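HTH-type transcriptional regulator PrpR (Mycobacterium tuberculosis, PDB 6D2S) regulates expression of the enzymes that break down short-chain fatty acids through the glyoxylate and methylcitrate cycles, allowing use of cholesterol-derived propionate. Local coordinates at residues H218-Q223 and A244-A249; V186-A191 and N260-L265. All blocks are in the same frame, centred on the assembly; numbering follows the deposited sequence.

In the fold
Both contacts involve the antiparallel sheet of the C-terminal regulator part of PrpR, a region of the GAF clan, and their centres lie about 7 Å apart. Contact 2 pairs strand 183-189 with strand 261-268. Contact 1 lays the 3-10 turn after helix 215-218 on the next strand, 239-247. Strands 239-247 and 261-268 are neighbours, so the two contacts share backbone bonds: Lys245 N lies 3.0 Å from Val263 O, and Thr247 N 2.9 Å from Phe261 O. The ring of Phe221 joins them on one face, with CZ 3.5 Å from Ala262 N. A calcium ion sits beyond contact 1, on Ala248, and about 8 Å from the nearest atom of the Phe261 side chain.

Contact 1. Residues H218-Q223 and A244-A249; sequences HDAFAQ and AKTTAA. With CA (calcium ion), chain C.
Thr246 meets Ala220 and Phe221 through its methyl branch. Its CB directs CG2 anti to the carbonyl carbon, toward the 3-10 turn 219-222. There CG2 lies 3.6 Å from Ala220 O and 3.7 Å from Phe221 CD1. It approaches the phenyl ring obliquely, near the CD1 and CE1 side. The other branch, OG1, sits between the backbone N and the carbonyl carbon (chi1 58°) and bonds to Glu225 N. The hydroxyl is thus tied to the chain following the turn, while the methyl packs on the turn itself.

Ala220 points its CB at the strand. This methyl comes within 3.7 Å of Thr246 N and also touches Ala244 CB at 4.3 Å. The direct contacts are van der Waals, methyl groups against backbone and ring; one water adds a polar bridge. Water 1 accepts from Thr246 N at 3.1 Å and lies 2.8 Å from Gln223 O, linking the strand to the end of the turn. Further along, Ala248 O binds the calcium ion at 2.3 Å, with three waters, Asp250 OD2 and Leu252 O completing the site.

The turn lies over one face of the five-stranded sheet, where Ala220 and Phe221 also touch Ala262 of strand 261-268. On the other face, Lys245 and Thr247 pack on helix 163-170, and Lys245 NZ forms a salt bridge with Asp153.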
ATOM      1  N   HIS A 218       6.734  12.109  12.191  1.00 35.65           N
ATOM      2  CA  HIS A 218       7.091  11.705  13.544  1.00 37.08           C
ATOM      3  C   HIS A 218       6.208  12.382  14.586  1.00 32.63           C
ATOM      4  O   HIS A 218       5.952  11.802  15.649  1.00 30.97           O
ATOM      5  CB  HIS A 218       8.564  12.003  13.815  1.00 44.74           C
ATOM      6  CG  HIS A 218       9.110  11.282  15.009  1.00 49.46           C
ATOM      7  ND1 HIS A 218       9.064  11.808  16.281  1.00 51.57           N
ATOM      8  CD2 HIS A 218       9.701  10.069  15.123  1.00 50.50           C
ATOM      9  CE1 HIS A 218       9.609  10.954  17.128  1.00 53.10           C
ATOM     10  NE2 HIS A 218      10.004   9.891  16.451  1.00 54.25           N
ATOM     11  N   ASP A 219       5.724  13.598  14.305  1.00 31.61           N
ATOM     12  CA  ASP A 219       4.822  14.267  15.241  1.00 29.20           C
ATOM     13  C   ASP A 219       3.613  13.408  15.591  1.00 28.60           C
ATOM     14  O   ASP A 219       2.994  13.619  16.637  1.00 31.79           O
ATOM     15  CB  ASP A 219       4.336  15.602  14.661  1.00 30.90           C
ATOM     16  CG  ASP A 219       5.357  16.731  14.800  1.00 35.25           C
ATOM     17  OD1 ASP A 219       6.386  16.555  15.484  1.00 36.63           O
ATOM     18  OD2 ASP A 219       5.116  17.804  14.211  1.00 35.59           O
ATOM     19  N   ALA A 220       3.247  12.449  14.732  1.00 29.55           N
ATOM     20  CA  ALA A 220       2.097  11.598  15.027  1.00 27.05           C
ATOM     21  C   ALA A 220       2.267  10.844  16.339  1.00 28.86           C
ATOM     22  O   ALA A 220       1.279  10.592  17.043  1.00 32.34           O
ATOM     23  CB  ALA A 220       1.860  10.611  13.880  1.00 27.42           C
ATOM     24  N   PHE A 221       3.499  10.467  16.685  1.00 32.47           N
ATOM     25  CA  PHE A 221       3.719   9.701  17.908  1.00 33.00           C
ATOM     26  C   PHE A 221       3.347  10.479  19.167  1.00 38.92           C
ATOM     27  O   PHE A 221       3.235   9.877  20.241  1.00 39.26           O
ATOM     28  CB  PHE A 221       5.179   9.252  18.001  1.00 37.27           C
ATOM     29  CG  PHE A 221       5.557   8.192  17.007  1.00 37.28           C
ATOM     30  CD1 PHE A 221       5.024   6.914  17.100  1.00 38.80           C
ATOM     31  CD2 PHE A 221       6.460   8.467  15.992  1.00 32.78           C
ATOM     32  CE1 PHE A 221       5.369   5.932  16.184  1.00 36.85           C
ATOM     33  CE2 PHE A 221       6.817   7.491  15.078  1.00 37.69           C
ATOM     34  CZ  PHE A 221       6.270   6.220  15.174  1.00 36.94           C
ATOM     35  N   ALA A 222       3.165  11.797  19.071  1.00 39.56           N
ATOM     36  CA  ALA A 222       2.795  12.578  20.249  1.00 43.08           C
ATOM     37  C   ALA A 222       1.295  12.588  20.495  1.00 42.58           C
ATOM     38  O   ALA A 222       0.862  12.931  21.598  1.00 42.16           O
ATOM     39  CB  ALA A 222       3.295  14.017  20.113  1.00 45.52           C
ATOM     40  N   GLN A 223       0.500  12.226  19.493  1.00 37.87           N
ATOM     41  CA  GLN A 223      -0.954  12.140  19.598  1.00 38.93           C
ATOM     42  C   GLN A 223      -1.387  10.826  18.963  1.00 34.29           C
ATOM     43  O   GLN A 223      -2.007  10.817  17.893  1.00 31.51           O
ATOM     44  CB  GLN A 223      -1.631  13.328  18.911  1.00 43.29           C
ATOM     45  CG  GLN A 223      -1.326  14.681  19.535  1.00 53.36           C
ATOM     46  CD  GLN A 223      -1.950  15.835  18.765  1.00 55.01           C
ATOM     47  OE1 GLN A 223      -1.471  16.212  17.695  1.00 54.36           O
ATOM     48  NE2 GLN A 223      -3.023  16.402  19.310  1.00 56.40           N
ATOM     49  N   ALA A 244      -0.653  12.803   8.831  1.00 19.86           N
ATOM     50  CA  ALA A 244       0.057  11.657   9.382  1.00 20.63           C
ATOM     51  C   ALA A 244      -0.734  11.048  10.531  1.00 24.66           C
ATOM     52  O   ALA A 244      -1.519  11.720  11.203  1.00 23.45           O
ATOM     53  CB  ALA A 244       1.462  12.039   9.885  1.00 23.73           C
ATOM     54  N   LYS A 245      -0.514   9.754  10.751  1.00 21.67           N
ATOM     55  CA  LYS A 245      -1.093   9.096  11.910  1.00 22.58           C
ATOM     56  C   LYS A 245      -0.240   7.887  12.255  1.00 24.83           C
ATOM     57  O   LYS A 245       0.395   7.295  11.374  1.00 25.20           O
ATOM     58  CB  LYS A 245      -2.539   8.665  11.635  1.00 26.63           C
ATOM     59  CG  LYS A 245      -3.314   8.264  12.870  1.00 29.59           C
ATOM     60  CD  LYS A 245      -4.789   8.073  12.560  1.00 29.52           C
ATOM     61  CE  LYS A 245      -5.064   6.658  12.103  1.00 38.81           C
ATOM     62  NZ  LYS A 245      -6.531   6.378  12.040  1.00 43.32           N
ATOM     63  N   THR A 246      -0.235   7.522  13.537  1.00 25.11           N
ATOM     64  CA  THR A 246       0.343   6.242  13.916  1.00 26.36           C
ATOM     65  C   THR A 246      -0.565   5.120  13.433  1.00 29.32           C
ATOM     66  O   THR A 246      -1.770   5.304  13.235  1.00 26.80           O
ATOM     67  CB  THR A 246       0.535   6.125  15.434  1.00 29.69           C
ATOM     68  OG1 THR A 246      -0.721   6.288  16.101  1.00 28.40           O
ATOM     69  CG2 THR A 246       1.522   7.162  15.942  1.00 31.74           C
ATOM     70  N   THR A 247       0.030   3.955  13.227  1.00 31.37           N
ATOM     71  CA  THR A 247      -0.702   2.755  12.859  1.00 36.28           C
ATOM     72  C   THR A 247      -0.860   1.892  14.102  1.00 40.05           C
ATOM     73  O   THR A 247       0.109   1.673  14.836  1.00 48.41           O
ATOM     74  CB  THR A 247       0.036   1.980  11.769  1.00 40.43           C
ATOM     75  OG1 THR A 247       1.209   1.376  12.331  1.00 47.61           O
ATOM     76  CG2 THR A 247       0.452   2.920  10.656  1.00 41.33           C
ATOM     77  N   ALA A 248      -2.077   1.425  14.346  1.00 39.23           N
ATOM     78  CA  ALA A 248      -2.304   0.522  15.464  1.00 43.26           C
ATOM     79  C   ALA A 248      -1.656  -0.828  15.173  1.00 48.64           C
ATOM     80  O   ALA A 248      -1.767  -1.354  14.061  1.00 35.54           O
ATOM     81  CB  ALA A 248      -3.800   0.356  15.721  1.00 47.08           C
ATOM     82  N   ALA A 249      -0.961  -1.373  16.170  1.00 53.81           N
ATOM     83  CA  ALA A 249      -0.339  -2.693  16.070  1.00 59.13           C
ATOM     84  C   ALA A 249      -1.423  -3.733  16.319  1.00 54.23           C
ATOM     85  O   ALA A 249      -1.708  -4.111  17.455  1.00 53.58           O
ATOM     86  CB  ALA A 249       0.812  -2.830  17.061  1.00 64.61           C
TER
HETATM   87 CA    CA C 502      -2.581  -1.828  11.952  1.00 24.17          CA
HETATM   88  O   HOH W   1      -1.282   9.826  15.374  1.00 24.13           O
HETATM   89  O   HOH W   2      -3.160  -0.110  10.325  1.00 27.81           O
HETATM   90  O   HOH W   3      -0.530  -1.300  11.022  1.00 27.54           O
HETATM   91  O   HOH W   4      -1.675  -4.165  12.649  1.00 39.69           O

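Contact 2. Residues V186-A191 and N260-L265; sequences VRTDKA and NFAVGL
Val186 and Gly264 exchange two backbone hydrogen bonds, and so do Thr188 and Ala262. Both are hydrogen-bonded pairs of an antiparallel ladder. Gly264 N to Val186 O measures 2.8 Å. Ala262 N reaches Thr188 O at 2.8 Å, nearly straight. Val186 N to Gly264 O is equally straight, but this donor is tilted 27° from the carbonyl plane. Between them Arg187 faces Val263 as a non-hydrogen-bonded pair; their backbones bond outward to Ser195 and Lys245 on the neighbouring strands. Three acceptors also take a CA-H contact: Val263 CA lies 3.3 Å from Val186 O, Arg187 CA meets Ala262 O similarly, and Phe261 CA reaches Thr188 O at a more bent angle.

Past the ladder, a water appears to bridge Lys190 N and Asn260 O. Thr188 OG1 donates in plane to a lone pair of Asp189 O (2.9 Å), while Asp189 OD2 is bonded by Asn193 ND2.

CG of Arg187 lies anti to the backbone N, crossing Val263. A bend at chi3 (53°) turns the guanidinium beside Phe261, with NH1 3.6 Å from Phe261 CE1 and the planes 84° apart.

The polar grip is therefore almost wholly backbone. Across the ladder, the side chains add mainly van der Waals packing.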
ATOM      1  N   VAL A 186       5.587   8.769   3.404  1.00 22.67           N
ATOM      2  CA  VAL A 186       6.634   8.650   4.413  1.00 23.72           C
ATOM      3  C   VAL A 186       6.161   7.704   5.505  1.00 25.74           C
ATOM      4  O   VAL A 186       5.063   7.867   6.048  1.00 25.76           O
ATOM      5  CB  VAL A 186       7.015  10.015   5.023  1.00 25.45           C
ATOM      6  CG1 VAL A 186       8.011   9.817   6.174  1.00 31.16           C
ATOM      7  CG2 VAL A 186       7.607  10.923   3.965  1.00 29.99           C
ATOM      8  N   ARG A 187       6.990   6.721   5.824  1.00 25.40           N
ATOM      9  CA  ARG A 187       6.766   5.832   6.951  1.00 27.24           C
ATOM     10  C   ARG A 187       7.998   5.855   7.843  1.00 33.40           C
ATOM     11  O   ARG A 187       9.130   5.845   7.349  1.00 33.50           O
ATOM     12  CB  ARG A 187       6.482   4.404   6.486  1.00 28.59           C
ATOM     13  CG  ARG A 187       6.263   3.438   7.631  1.00 39.70           C
ATOM     14  CD  ARG A 187       6.001   2.036   7.134  1.00 47.11           C
ATOM     15  NE  ARG A 187       7.033   1.571   6.213  1.00 53.05           N
ATOM     16  CZ  ARG A 187       8.266   1.237   6.581  1.00 54.24           C
ATOM     17  NH1 ARG A 187       8.626   1.332   7.854  1.00 56.61           N
ATOM     18  NH2 ARG A 187       9.139   0.815   5.679  1.00 53.18           N
ATOM     19  N   THR A 188       7.778   5.890   9.154  1.00 31.47           N
ATOM     20  CA  THR A 188       8.877   5.919  10.105  1.00 34.25           C
ATOM     21  C   THR A 188       8.491   5.119  11.338  1.00 34.95           C
ATOM     22  O   THR A 188       7.312   5.017  11.682  1.00 31.14           O
ATOM     23  CB  THR A 188       9.235   7.357  10.511  1.00 36.65           C
ATOM     24  OG1 THR A 188      10.324   7.340  11.440  1.00 43.71           O
ATOM     25  CG2 THR A 188       8.046   8.038  11.167  1.00 38.64           C
ATOM     26  N   ASP A 189       9.495   4.559  12.005  1.00 38.74           N
ATOM     27  CA  ASP A 189       9.296   3.972  13.317  1.00 42.57           C
ATOM     28  C   ASP A 189       9.723   4.982  14.380  1.00 47.47           C
ATOM     29  O   ASP A 189      10.158   6.097  14.077  1.00 46.92           O
ATOM     30  CB  ASP A 189      10.047   2.641  13.442  1.00 46.14           C
ATOM     31  CG  ASP A 189      11.557   2.792  13.326  1.00 51.07           C
ATOM     32  OD1 ASP A 189      12.071   3.922  13.465  1.00 50.98           O
ATOM     33  OD2 ASP A 189      12.233   1.766  13.093  1.00 51.93           O
ATOM     34  N   LYS A 190       9.589   4.589  15.649  1.00 46.49           N
ATOM     35  CA  LYS A 190       9.915   5.509  16.730  1.00 54.04           C
ATOM     36  C   LYS A 190      11.385   5.910  16.724  1.00 59.56           C
ATOM     37  O   LYS A 190      11.722   6.987  17.229  1.00 56.86           O
ATOM     38  CB  LYS A 190       9.534   4.894  18.080  1.00 56.27           C
ATOM     39  CG  LYS A 190       8.030   4.840  18.315  1.00 56.48           C
ATOM     40  CD  LYS A 190       7.665   4.332  19.703  1.00 61.42           C
ATOM     41  CE  LYS A 190       7.954   2.845  19.852  1.00 65.95           C
ATOM     42  NZ  LYS A 190       7.122   2.215  20.919  1.00 66.32           N
ATOM     43  N   ALA A 191      12.260   5.089  16.145  1.00 66.28           N
ATOM     44  CA  ALA A 191      13.696   5.338  16.144  1.00 72.48           C
ATOM     45  C   ALA A 191      14.175   6.108  14.917  1.00 75.97           C
ATOM     46  O   ALA A 191      15.387   6.187  14.689  1.00 80.91           O
ATOM     47  CB  ALA A 191      14.458   4.015  16.252  1.00 74.40           C
ATOM     48  N   ASN A 260       5.536  -0.106  16.500  1.00 49.00           N
ATOM     49  CA  ASN A 260       4.643   0.987  16.141  1.00 47.62           C
ATOM     50  C   ASN A 260       5.264   1.865  15.065  1.00 39.68           C
ATOM     51  O   ASN A 260       6.449   2.208  15.124  1.00 40.98           O
ATOM     52  CB  ASN A 260       4.295   1.828  17.370  1.00 55.34           C
ATOM     53  CG  ASN A 260       3.283   1.145  18.274  1.00 60.20           C
ATOM     54  OD1 ASN A 260       3.613   0.720  19.379  1.00 66.16           O
ATOM     55  ND2 ASN A 260       2.043   1.041  17.806  1.00 58.22           N
ATOM     56  N   PHE A 261       4.454   2.220  14.076  1.00 34.68           N
ATOM     57  CA  PHE A 261       4.880   3.068  12.977  1.00 30.84           C
ATOM     58  C   PHE A 261       4.010   4.314  12.917  1.00 30.21           C
ATOM     59  O   PHE A 261       2.877   4.340  13.408  1.00 31.63           O
ATOM     60  CB  PHE A 261       4.800   2.327  11.629  1.00 29.27           C
ATOM     61  CG  PHE A 261       5.660   1.091  11.559  1.00 34.72           C
ATOM     62  CD1 PHE A 261       6.973   1.166  11.118  1.00 40.99           C
ATOM     63  CD2 PHE A 261       5.154  -0.144  11.932  1.00 34.16           C
ATOM     64  CE1 PHE A 261       7.766   0.030  11.052  1.00 43.26           C
ATOM     65  CE2 PHE A 261       5.941  -1.284  11.866  1.00 38.42           C
ATOM     66  CZ  PHE A 261       7.248  -1.196  11.426  1.00 41.34           C
ATOM     67  N   ALA A 262       4.563   5.352  12.304  1.00 29.87           N
ATOM     68  CA  ALA A 262       3.796   6.500  11.857  1.00 27.34           C
ATOM     69  C   ALA A 262       3.905   6.562  10.345  1.00 26.09           C
ATOM     70  O   ALA A 262       4.971   6.296   9.780  1.00 26.41           O
ATOM     71  CB  ALA A 262       4.298   7.802  12.478  1.00 30.85           C
ATOM     72  N   VAL A 263       2.806   6.920   9.695  0.62 23.60           N
ATOM     73  CA  VAL A 263       2.745   6.992   8.243  0.62 22.42           C
ATOM     74  C   VAL A 263       2.101   8.312   7.854  0.62 21.33           C
ATOM     75  O   VAL A 263       1.182   8.787   8.527  0.62 21.46           O
ATOM     76  CB  VAL A 263       1.972   5.791   7.662  0.62 27.17           C
ATOM     77  CG1 VAL A 263       1.559   6.057   6.225  0.62 27.26           C
ATOM     78  CG2 VAL A 263       2.828   4.538   7.763  0.62 23.08           C
ATOM     79  N   GLY A 264       2.599   8.917   6.784  1.00 20.89           N
ATOM     80  CA  GLY A 264       2.088  10.206   6.369  1.00 21.54           C
ATOM     81  C   GLY A 264       2.128  10.372   4.869  1.00 21.98           C
ATOM     82  O   GLY A 264       2.854   9.671   4.155  1.00 20.21           O
ATOM     83  N   LEU A 265       1.319  11.317   4.404  1.00 18.66           N
ATOM     84  CA  LEU A 265       1.288  11.754   3.020  1.00 18.20           C
ATOM     85  C   LEU A 265       1.492  13.257   2.981  1.00 21.12           C
ATOM     86  O   LEU A 265       0.910  13.989   3.788  1.00 20.80           O
ATOM     87  CB  LEU A 265      -0.050  11.420   2.351  1.00 17.29           C
ATOM     88  CG  LEU A 265      -0.362   9.944   2.156  1.00 17.12           C
ATOM     89  CD1 LEU A 265      -1.790   9.807   1.643  1.00 16.42           C
ATOM     90  CD2 LEU A 265       0.638   9.341   1.172  1.00 17.49           C
TER
HETATM   91  O   HOH W   5       8.609   1.804  16.370  1.00 48.32           O